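Local coordinates for protein IroE-like serine hydrolase (Shewanella oneidensis, PDB 3GFF) that is an alpha/beta-hydrolase-like serine hydrolase of the esterase D family that probably cleaves ester bonds, at residues A[17-30]-A[116-129]. Sequence-based numbering, arbitrary orientation.
Sequences LESRLLKETREYVI and RFLDFIEKELAPSI
The carboxylate of E124 reaches from helix 116-129 into the turn of the hairpin 17-30, a worked example of how one acidic side chain can tie the loop of a beta hairpin to a helix. Its OE1 takes the hydroxyl of S19, OG to OE1 2.6 Å, through the syn lone pair. OE2 accepts a nearly straight bond from the backbone N of L21 (3.0 Å, N-H...O 168°) and a weak, strongly bent one from N of R20. With CG anti to its carbonyl carbon (chi1 -59°) and the chain extended beyond, E124 carries its carboxylate up to the backbone N-H groups of the turn. S19 OG in turn receives the backbone N of L22 at 2.8 Å, an ST motif, while K23 and E24 both face S19 in a G1 beta bulge. With an alanine here instead of E124, the S19 hydroxyl and the N-H of L21 would probably lose their shared carboxylate, leaving the turn less firmly held to the helix.

Apolar packing begins in the same turn and runs on along the strands. L21 CD1 rests on the helix backbone, 3.5 Å from O of D119, and L22 CD1 meets CB of F120. R26 lays its CG over a face of the F120 ring, a CH-pi contact 4.2 Å from the centroid, while its guanidinium passes obliquely by F117 to a salt bridge with D89. Farther along, L125 CD1 lies over one face of the Y28 ring, 3.5 Å from its centroid and displaced toward the CD1-CE1 rim, a CH-pi contact, and L17 CD1 touches the same methyl. I129 CD1 closes the row against Y28 and I30.

Helix 114-132 thus packs across the antiparallel N-terminal hairpin at one edge of the mixed sheet, an arrangement consistent with the alpha/beta-hydrolase fold.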
ATOM      1  N   LEU A  17      19.113  21.012  -6.971  1.00 28.60           N
ATOM      2  CA  LEU A  17      18.855  22.420  -7.129  1.00 27.97           C
ATOM      3  C   LEU A  17      19.666  23.194  -6.078  1.00 27.54           C
ATOM      4  O   LEU A  17      19.622  22.873  -4.869  1.00 27.97           O
ATOM      5  CB  LEU A  17      17.349  22.628  -6.928  1.00 27.82           C
ATOM      6  CG  LEU A  17      16.673  23.949  -7.242  1.00 28.15           C
ATOM      7  CD1 LEU A  17      15.168  23.775  -7.208  1.00 27.81           C
ATOM      8  CD2 LEU A  17      17.115  24.993  -6.247  1.00 29.86           C
ATOM      9  N   GLU A  18      20.399  24.204  -6.520  1.00 27.60           N
ATOM     10  CA  GLU A  18      21.128  25.070  -5.591  1.00 27.92           C
ATOM     11  C   GLU A  18      20.110  26.046  -5.029  1.00 26.61           C
ATOM     12  O   GLU A  18      19.619  26.877  -5.763  1.00 28.31           O
ATOM     13  CB  GLU A  18      22.263  25.830  -6.279  1.00 28.17           C
ATOM     14  CG  GLU A  18      23.414  24.961  -6.751  1.00 29.70           C
ATOM     15  CD  GLU A  18      23.990  24.055  -5.651  1.00 31.35           C
ATOM     16  OE1 GLU A  18      24.717  24.556  -4.743  1.00 32.57           O
ATOM     17  OE2 GLU A  18      23.732  22.829  -5.712  1.00 31.43           O
ATOM     18  N   SER A  19      19.766  25.926  -3.742  1.00 25.13           N
ATOM     19  CA  SER A  19      18.809  26.841  -3.125  1.00 23.92           C
ATOM     20  C   SER A  19      19.526  28.087  -2.683  1.00 23.59           C
ATOM     21  O   SER A  19      20.347  28.034  -1.788  1.00 24.54           O
ATOM     22  CB  SER A  19      18.096  26.237  -1.908  1.00 24.65           C
ATOM     23  OG  SER A  19      17.228  27.193  -1.315  1.00 22.81           O
ATOM     24  N   ARG A  20      19.230  29.198  -3.352  1.00 22.54           N
ATOM     25  CA  ARG A  20      19.735  30.515  -2.962  1.00 23.38           C
ATOM     26  C   ARG A  20      19.108  30.951  -1.623  1.00 23.45           C
ATOM     27  O   ARG A  20      19.772  31.563  -0.797  1.00 22.96           O
ATOM     28  CB  ARG A  20      19.320  31.496  -4.033  1.00 23.63           C
ATOM     29  CG  ARG A  20      19.721  31.043  -5.436  1.00 24.51           C
ATOM     30  CD  ARG A  20      20.720  31.866  -6.001  1.00 24.22           C
ATOM     31  NE  ARG A  20      20.132  33.176  -6.164  1.00 25.06           N
ATOM     32  CZ  ARG A  20      20.818  34.252  -6.506  1.00 26.62           C
ATOM     33  NH1 ARG A  20      22.136  34.180  -6.771  1.00 27.11           N
ATOM     34  NH2 ARG A  20      20.186  35.408  -6.592  1.00 26.02           N
ATOM     35  N   LEU A  21      17.807  30.659  -1.471  1.00 21.76           N
ATOM     36  CA  LEU A  21      17.039  30.910  -0.252  1.00 23.14           C
ATOM     37  C   LEU A  21      17.574  30.157   0.969  1.00 22.82           C
ATOM     38  O   LEU A  21      17.742  30.746   2.010  1.00 22.60           O
ATOM     39  CB  LEU A  21      15.572  30.459  -0.431  1.00 24.27           C
ATOM     40  CG  LEU A  21      14.567  31.536  -0.809  1.00 25.68           C
ATOM     41  CD1 LEU A  21      13.237  30.960  -1.283  1.00 24.60           C
ATOM     42  CD2 LEU A  21      14.391  32.422   0.444  1.00 26.62           C
ATOM     43  N   LEU A  22      17.759  28.842   0.829  1.00 22.24           N
ATOM     44  CA  LEU A  22      18.265  27.996   1.906  1.00 23.15           C
ATOM     45  C   LEU A  22      19.819  27.978   1.986  1.00 23.68           C
ATOM     46  O   LEU A  22      20.380  27.467   2.955  1.00 24.63           O
ATOM     47  CB  LEU A  22      17.646  26.572   1.812  1.00 22.95           C
ATOM     48  CG  LEU A  22      16.111  26.540   1.996  1.00 22.86           C
ATOM     49  CD1 LEU A  22      15.475  25.151   1.879  1.00 21.03           C
ATOM     50  CD2 LEU A  22      15.745  27.175   3.350  1.00 23.05           C
ATOM     51  N   LYS A  23      20.493  28.557   0.997  1.00 23.10           N
ATOM     52  CA  LYS A  23      21.963  28.646   0.978  1.00 24.70           C
ATOM     53  C   LYS A  23      22.618  27.250   1.058  1.00 24.53           C
ATOM     54  O   LYS A  23      23.628  27.042   1.734  1.00 24.86           O
ATOM     55  CB  LYS A  23      22.453  29.592   2.095  1.00 25.30           C
ATOM     56  CG  LYS A  23      23.778  30.291   1.800  1.00 26.20           C
ATOM     57  CD  LYS A  23      24.244  31.246   2.919  1.00 25.86           C
ATOM     58  CE  LYS A  23      25.356  32.223   2.434  1.00 26.53           C
ATOM     59  NZ  LYS A  23      26.646  31.599   1.929  1.00 25.92           N
ATOM     60  N   GLU A  24      22.030  26.301   0.335  1.00 24.56           N
ATOM     61  CA  GLU A  24      22.519  24.918   0.284  1.00 24.26           C
ATOM     62  C   GLU A  24      22.052  24.239  -0.986  1.00 23.27           C
ATOM     63  O   GLU A  24      21.198  24.744  -1.708  1.00 23.41           O
ATOM     64  CB  GLU A  24      22.016  24.110   1.509  1.00 23.41           C
ATOM     65  CG  GLU A  24      20.506  24.039   1.624  1.00 24.40           C
ATOM     66  CD  GLU A  24      19.981  23.409   2.933  1.00 25.27           C
ATOM     67  OE1 GLU A  24      20.725  23.291   3.927  1.00 26.85           O
ATOM     68  OE2 GLU A  24      18.786  23.077   2.982  1.00 24.17           O
ATOM     69  N   THR A  25      22.637  23.081  -1.242  1.00 22.39           N
ATOM     70  CA  THR A  25      22.219  22.205  -2.310  1.00 21.57           C
ATOM     71  C   THR A  25      21.039  21.411  -1.777  1.00 22.23           C
ATOM     72  O   THR A  25      21.081  20.912  -0.650  1.00 20.73           O
ATOM     73  CB  THR A  25      23.318  21.203  -2.645  1.00 21.66           C
ATOM     74  OG1 THR A  25      24.510  21.925  -2.947  1.00 20.11           O
ATOM     75  CG2 THR A  25      22.917  20.320  -3.852  1.00 21.18           C
ATOM     76  N   ARG A  26      19.983  21.333  -2.576  1.00 21.93           N
ATOM     77  CA  ARG A  26      18.816  20.574  -2.246  1.00 23.16           C
ATOM     78  C   ARG A  26      18.641  19.436  -3.258  1.00 23.80           C
ATOM     79  O   ARG A  26      18.699  19.659  -4.449  1.00 24.54           O
ATOM     80  CB  ARG A  26      17.568  21.481  -2.201  1.00 24.42           C
ATOM     81  CG  ARG A  26      17.326  22.180  -0.872  1.00 25.87           C
ATOM     82  CD  ARG A  26      17.333  21.123   0.239  1.00 27.62           C
ATOM     83  NE  ARG A  26      16.648  21.519   1.448  1.00 29.55           N
ATOM     84  CZ  ARG A  26      15.597  20.919   1.990  1.00 31.04           C
ATOM     85  NH1 ARG A  26      15.072  19.814   1.515  1.00 31.43           N
ATOM     86  NH2 ARG A  26      15.090  21.417   3.089  1.00 32.85           N
ATOM     87  N   GLU A  27      18.440  18.217  -2.760  1.00 24.54           N
ATOM     88  CA  GLU A  27      18.203  17.049  -3.599  1.00 25.73           C
ATOM     89  C   GLU A  27      16.738  16.650  -3.606  1.00 23.20           C
ATOM     90  O   GLU A  27      15.970  16.875  -2.638  1.00 21.72           O
ATOM     91  CB  GLU A  27      19.073  15.857  -3.158  1.00 27.09           C
ATOM     92  CG  GLU A  27      20.540  16.087  -3.432  1.00 29.72           C
ATOM     93  CD  GLU A  27      21.434  14.954  -2.950  1.00 31.30           C
ATOM     94  OE1 GLU A  27      21.051  14.182  -2.037  1.00 34.33           O
ATOM     95  OE2 GLU A  27      22.552  14.855  -3.491  1.00 35.03           O
ATOM     96  N   TYR A  28      16.345  16.095  -4.736  1.00 21.33           N
ATOM     97  CA  TYR A  28      14.993  15.618  -4.915  1.00 22.59           C
ATOM     98  C   TYR A  28      14.931  14.565  -6.016  1.00 21.66           C
ATOM     99  O   TYR A  28      15.843  14.443  -6.832  1.00 19.75           O
ATOM    100  CB  TYR A  28      14.036  16.785  -5.179  1.00 22.89           C
ATOM    101  CG  TYR A  28      14.216  17.529  -6.471  1.00 23.11           C
ATOM    102  CD1 TYR A  28      15.085  18.600  -6.557  1.00 23.32           C
ATOM    103  CD2 TYR A  28      13.484  17.188  -7.596  1.00 22.31           C
ATOM    104  CE1 TYR A  28      15.214  19.313  -7.721  1.00 24.04           C
ATOM    105  CE2 TYR A  28      13.610  17.889  -8.761  1.00 23.31           C
ATOM    106  CZ  TYR A  28      14.464  18.962  -8.820  1.00 23.39           C
ATOM    107  OH  TYR A  28      14.636  19.658  -9.989  1.00 24.53           O
ATOM    108  N   VAL A  29      13.838  13.813  -6.026  1.00 22.80           N
ATOM    109  CA  VAL A  29      13.596  12.754  -7.000  1.00 23.67           C
ATOM    110  C   VAL A  29      12.258  12.984  -7.718  1.00 24.17           C
ATOM    111  O   VAL A  29      11.310  13.473  -7.125  1.00 25.17           O
ATOM    112  CB  VAL A  29      13.580  11.349  -6.325  1.00 24.34           C
ATOM    113  CG1 VAL A  29      14.980  10.867  -6.001  1.00 23.68           C
ATOM    114  CG2 VAL A  29      12.688  11.360  -5.065  1.00 24.08           C
ATOM    115  N   ILE A  30      12.216  12.671  -9.006  1.00 24.88           N
ATOM    116  CA  ILE A  30      11.017  12.816  -9.853  1.00 25.69           C
ATOM    117  C   ILE A  30      10.625  11.456 -10.458  1.00 25.32           C
ATOM    118  O   ILE A  30      11.480  10.770 -10.958  1.00 25.28           O
ATOM    119  CB  ILE A  30      11.315  13.716 -11.083  1.00 26.76           C
ATOM    120  CG1 ILE A  30      11.703  15.134 -10.680  1.00 27.53           C
ATOM    121  CG2 ILE A  30      10.134  13.771 -12.040  1.00 27.03           C
ATOM    122  CD1 ILE A  30      11.998  16.025 -11.898  1.00 26.74           C
ATOM    123  N   ARG A 116      10.392  29.467   5.370  1.00 23.91           N
ATOM    124  CA  ARG A 116      11.445  29.540   4.377  1.00 24.05           C
ATOM    125  C   ARG A 116      11.548  28.307   3.503  1.00 21.51           C
ATOM    126  O   ARG A 116      11.862  28.437   2.330  1.00 21.33           O
ATOM    127  CB  ARG A 116      12.775  29.885   5.055  1.00 25.31           C
ATOM    128  CG  ARG A 116      12.722  31.332   5.606  1.00 28.10           C
ATOM    129  CD  ARG A 116      13.417  31.555   6.952  1.00 30.17           C
ATOM    130  NE  ARG A 116      14.830  31.960   7.070  1.00 31.74           N
ATOM    131  CZ  ARG A 116      15.749  32.138   6.111  1.00 32.41           C
ATOM    132  NH1 ARG A 116      15.530  31.938   4.804  1.00 32.70           N
ATOM    133  NH2 ARG A 116      16.959  32.527   6.505  1.00 31.14           N
ATOM    134  N   PHE A 117      11.333  27.131   4.071  1.00 20.75           N
ATOM    135  CA  PHE A 117      11.313  25.902   3.296  1.00 20.38           C
ATOM    136  C   PHE A 117      10.128  25.918   2.294  1.00 21.12           C
ATOM    137  O   PHE A 117      10.279  25.473   1.134  1.00 18.53           O
ATOM    138  CB  PHE A 117      11.321  24.688   4.230  1.00 22.09           C
ATOM    139  CG  PHE A 117      11.067  23.374   3.550  1.00 22.31           C
ATOM    140  CD1 PHE A 117      12.051  22.750   2.824  1.00 23.92           C
ATOM    141  CD2 PHE A 117       9.834  22.742   3.672  1.00 23.30           C
ATOM    142  CE1 PHE A 117      11.815  21.515   2.229  1.00 23.20           C
ATOM    143  CE2 PHE A 117       9.590  21.528   3.066  1.00 22.48           C
ATOM    144  CZ  PHE A 117      10.567  20.921   2.340  1.00 22.81           C
ATOM    145  N   LEU A 118       8.958  26.412   2.724  1.00 21.64           N
ATOM    146  CA  LEU A 118       7.831  26.576   1.808  1.00 22.09           C
ATOM    147  C   LEU A 118       8.199  27.602   0.718  1.00 22.89           C
ATOM    148  O   LEU A 118       7.850  27.443  -0.458  1.00 23.21           O
ATOM    149  CB  LEU A 118       6.553  26.997   2.549  1.00 22.89           C
ATOM    150  CG  LEU A 118       5.834  25.842   3.255  1.00 24.21           C
ATOM    151  CD1 LEU A 118       4.889  26.351   4.369  1.00 23.20           C
ATOM    152  CD2 LEU A 118       5.113  24.955   2.176  1.00 22.39           C
ATOM    153  N   ASP A 119       8.894  28.667   1.107  1.00 24.21           N
ATOM    154  CA  ASP A 119       9.348  29.666   0.127  1.00 23.65           C
ATOM    155  C   ASP A 119      10.274  29.005  -0.882  1.00 24.64           C
ATOM    156  O   ASP A 119      10.220  29.292  -2.090  1.00 27.82           O
ATOM    157  CB  ASP A 119      10.069  30.806   0.812  1.00 24.32           C
ATOM    158  CG  ASP A 119       9.132  31.706   1.602  1.00 24.10           C
ATOM    159  OD1 ASP A 119       7.898  31.675   1.418  1.00 22.59           O
ATOM    160  OD2 ASP A 119       9.645  32.435   2.429  1.00 24.69           O
ATOM    161  N   PHE A 120      11.145  28.127  -0.393  1.00 24.74           N
ATOM    162  CA  PHE A 120      12.025  27.320  -1.263  1.00 22.56           C
ATOM    163  C   PHE A 120      11.231  26.544  -2.326  1.00 21.28           C
ATOM    164  O   PHE A 120      11.610  26.496  -3.490  1.00 20.29           O
ATOM    165  CB  PHE A 120      12.916  26.377  -0.442  1.00 21.81           C
ATOM    166  CG  PHE A 120      13.278  25.075  -1.176  1.00 21.41           C
ATOM    167  CD1 PHE A 120      14.165  25.071  -2.250  1.00 21.43           C
ATOM    168  CD2 PHE A 120      12.723  23.846  -0.768  1.00 21.96           C
ATOM    169  CE1 PHE A 120      14.498  23.873  -2.924  1.00 21.30           C
ATOM    170  CE2 PHE A 120      13.026  22.633  -1.469  1.00 20.89           C
ATOM    171  CZ  PHE A 120      13.915  22.671  -2.546  1.00 21.63           C
ATOM    172  N   ILE A 121      10.122  25.952  -1.913  1.00 23.23           N
ATOM    173  CA  ILE A 121       9.269  25.193  -2.821  1.00 23.75           C
ATOM    174  C   ILE A 121       8.636  26.127  -3.862  1.00 23.17           C
ATOM    175  O   ILE A 121       8.723  25.871  -5.057  1.00 23.27           O
ATOM    176  CB  ILE A 121       8.187  24.378  -2.060  1.00 24.52           C
ATOM    177  CG1 ILE A 121       8.846  23.282  -1.210  1.00 24.61           C
ATOM    178  CG2 ILE A 121       7.120  23.782  -3.057  1.00 23.50           C
ATOM    179  CD1 ILE A 121       7.890  22.552  -0.282  1.00 24.47           C
ATOM    180  N   GLU A 122       8.050  27.231  -3.414  1.00 22.31           N
ATOM    181  CA  GLU A 122       7.359  28.133  -4.331  1.00 22.28           C
ATOM    182  C   GLU A 122       8.224  28.991  -5.193  1.00 22.74           C
ATOM    183  O   GLU A 122       7.848  29.283  -6.333  1.00 23.15           O
ATOM    184  CB  GLU A 122       6.379  29.041  -3.568  1.00 21.24           C
ATOM    185  CG  GLU A 122       5.244  28.252  -2.945  1.00 20.71           C
ATOM    186  CD  GLU A 122       4.102  29.103  -2.477  1.00 21.05           C
ATOM    187  OE1 GLU A 122       4.177  29.723  -1.402  1.00 20.52           O
ATOM    188  OE2 GLU A 122       3.080  29.099  -3.167  1.00 21.98           O
ATOM    189  N   LYS A 123       9.357  29.427  -4.642  1.00 22.26           N
ATOM    190  CA  LYS A 123      10.203  30.372  -5.330  1.00 22.99           C
ATOM    191  C   LYS A 123      11.300  29.692  -6.146  1.00 21.56           C
ATOM    192  O   LYS A 123      11.727  30.244  -7.135  1.00 18.28           O
ATOM    193  CB  LYS A 123      10.781  31.401  -4.348  1.00 23.71           C
ATOM    194  CG  LYS A 123       9.717  32.212  -3.606  1.00 23.80           C
ATOM    195  CD  LYS A 123       8.985  33.190  -4.515  1.00 24.35           C
ATOM    196  CE  LYS A 123       8.098  34.189  -3.690  1.00 24.67           C
ATOM    197  NZ  LYS A 123       7.382  35.201  -4.556  1.00 22.41           N
ATOM    198  N   GLU A 124      11.702  28.481  -5.756  1.00 21.65           N
ATOM    199  CA  GLU A 124      12.764  27.770  -6.459  1.00 21.39           C
ATOM    200  C   GLU A 124      12.369  26.404  -7.001  1.00 22.32           C
ATOM    201  O   GLU A 124      12.377  26.194  -8.223  1.00 23.96           O
ATOM    202  CB  GLU A 124      13.964  27.650  -5.545  1.00 21.93           C
ATOM    203  CG  GLU A 124      14.503  28.985  -5.069  1.00 20.06           C
ATOM    204  CD  GLU A 124      15.590  28.879  -4.021  1.00 20.79           C
ATOM    205  OE1 GLU A 124      15.563  27.960  -3.183  1.00 23.57           O
ATOM    206  OE2 GLU A 124      16.469  29.741  -3.994  1.00 20.44           O
ATOM    207  N   LEU A 125      11.982  25.475  -6.134  1.00 22.49           N
ATOM    208  CA  LEU A 125      11.675  24.125  -6.611  1.00 23.20           C
ATOM    209  C   LEU A 125      10.493  24.034  -7.631  1.00 22.86           C
ATOM    210  O   LEU A 125      10.691  23.550  -8.751  1.00 22.09           O
ATOM    211  CB  LEU A 125      11.495  23.152  -5.443  1.00 22.91           C
ATOM    212  CG  LEU A 125      11.335  21.656  -5.812  1.00 23.88           C
ATOM    213  CD1 LEU A 125      12.557  21.075  -6.502  1.00 22.07           C
ATOM    214  CD2 LEU A 125      10.975  20.815  -4.577  1.00 22.60           C
ATOM    215  N   ALA A 126       9.298  24.492  -7.277  1.00 21.45           N
ATOM    216  CA  ALA A 126       8.181  24.347  -8.216  1.00 23.07           C
ATOM    217  C   ALA A 126       8.432  25.036  -9.597  1.00 23.86           C
ATOM    218  O   ALA A 126       8.232  24.437 -10.659  1.00 24.80           O
ATOM    219  CB  ALA A 126       6.822  24.752  -7.570  1.00 22.21           C
ATOM    220  N   PRO A 127       8.875  26.281  -9.596  1.00 23.41           N
ATOM    221  CA  PRO A 127       9.158  26.860 -10.907  1.00 24.29           C
ATOM    222  C   PRO A 127      10.109  26.015 -11.773  1.00 24.33           C
ATOM    223  O   PRO A 127       9.958  25.962 -12.995  1.00 23.72           O
ATOM    224  CB  PRO A 127       9.798  28.213 -10.556  1.00 24.21           C
ATOM    225  CG  PRO A 127       9.307  28.531  -9.198  1.00 22.96           C
ATOM    226  CD  PRO A 127       9.043  27.251  -8.499  1.00 24.17           C
ATOM    227  N   SER A 128      11.087  25.371 -11.140  1.00 24.71           N
ATOM    228  CA  SER A 128      12.093  24.562 -11.843  1.00 24.60           C
ATOM    229  C   SER A 128      11.475  23.294 -12.464  1.00 24.26           C
ATOM    230  O   SER A 128      11.752  22.963 -13.618  1.00 24.71           O
ATOM    231  CB  SER A 128      13.234  24.194 -10.888  1.00 23.88           C
ATOM    232  OG  SER A 128      14.167  23.371 -11.530  1.00 23.84           O
ATOM    233  N   ILE A 129      10.646  22.625 -11.671  1.00 24.37           N
ATOM    234  CA  ILE A 129       9.873  21.447 -12.071  1.00 24.79           C
ATOM    235  C   ILE A 129       8.941  21.841 -13.201  1.00 23.37           C
ATOM    236  O   ILE A 129       8.866  21.189 -14.223  1.00 21.88           O
ATOM    237  CB  ILE A 129       8.979  20.949 -10.895  1.00 26.72           C
ATOM    238  CG1 ILE A 129       9.818  20.470  -9.686  1.00 27.16           C
ATOM    239  CG2 ILE A 129       7.991  19.846 -11.345  1.00 27.71           C
ATOM    240  CD1 ILE A 129      10.438  19.183  -9.841  1.00 27.81           C
TER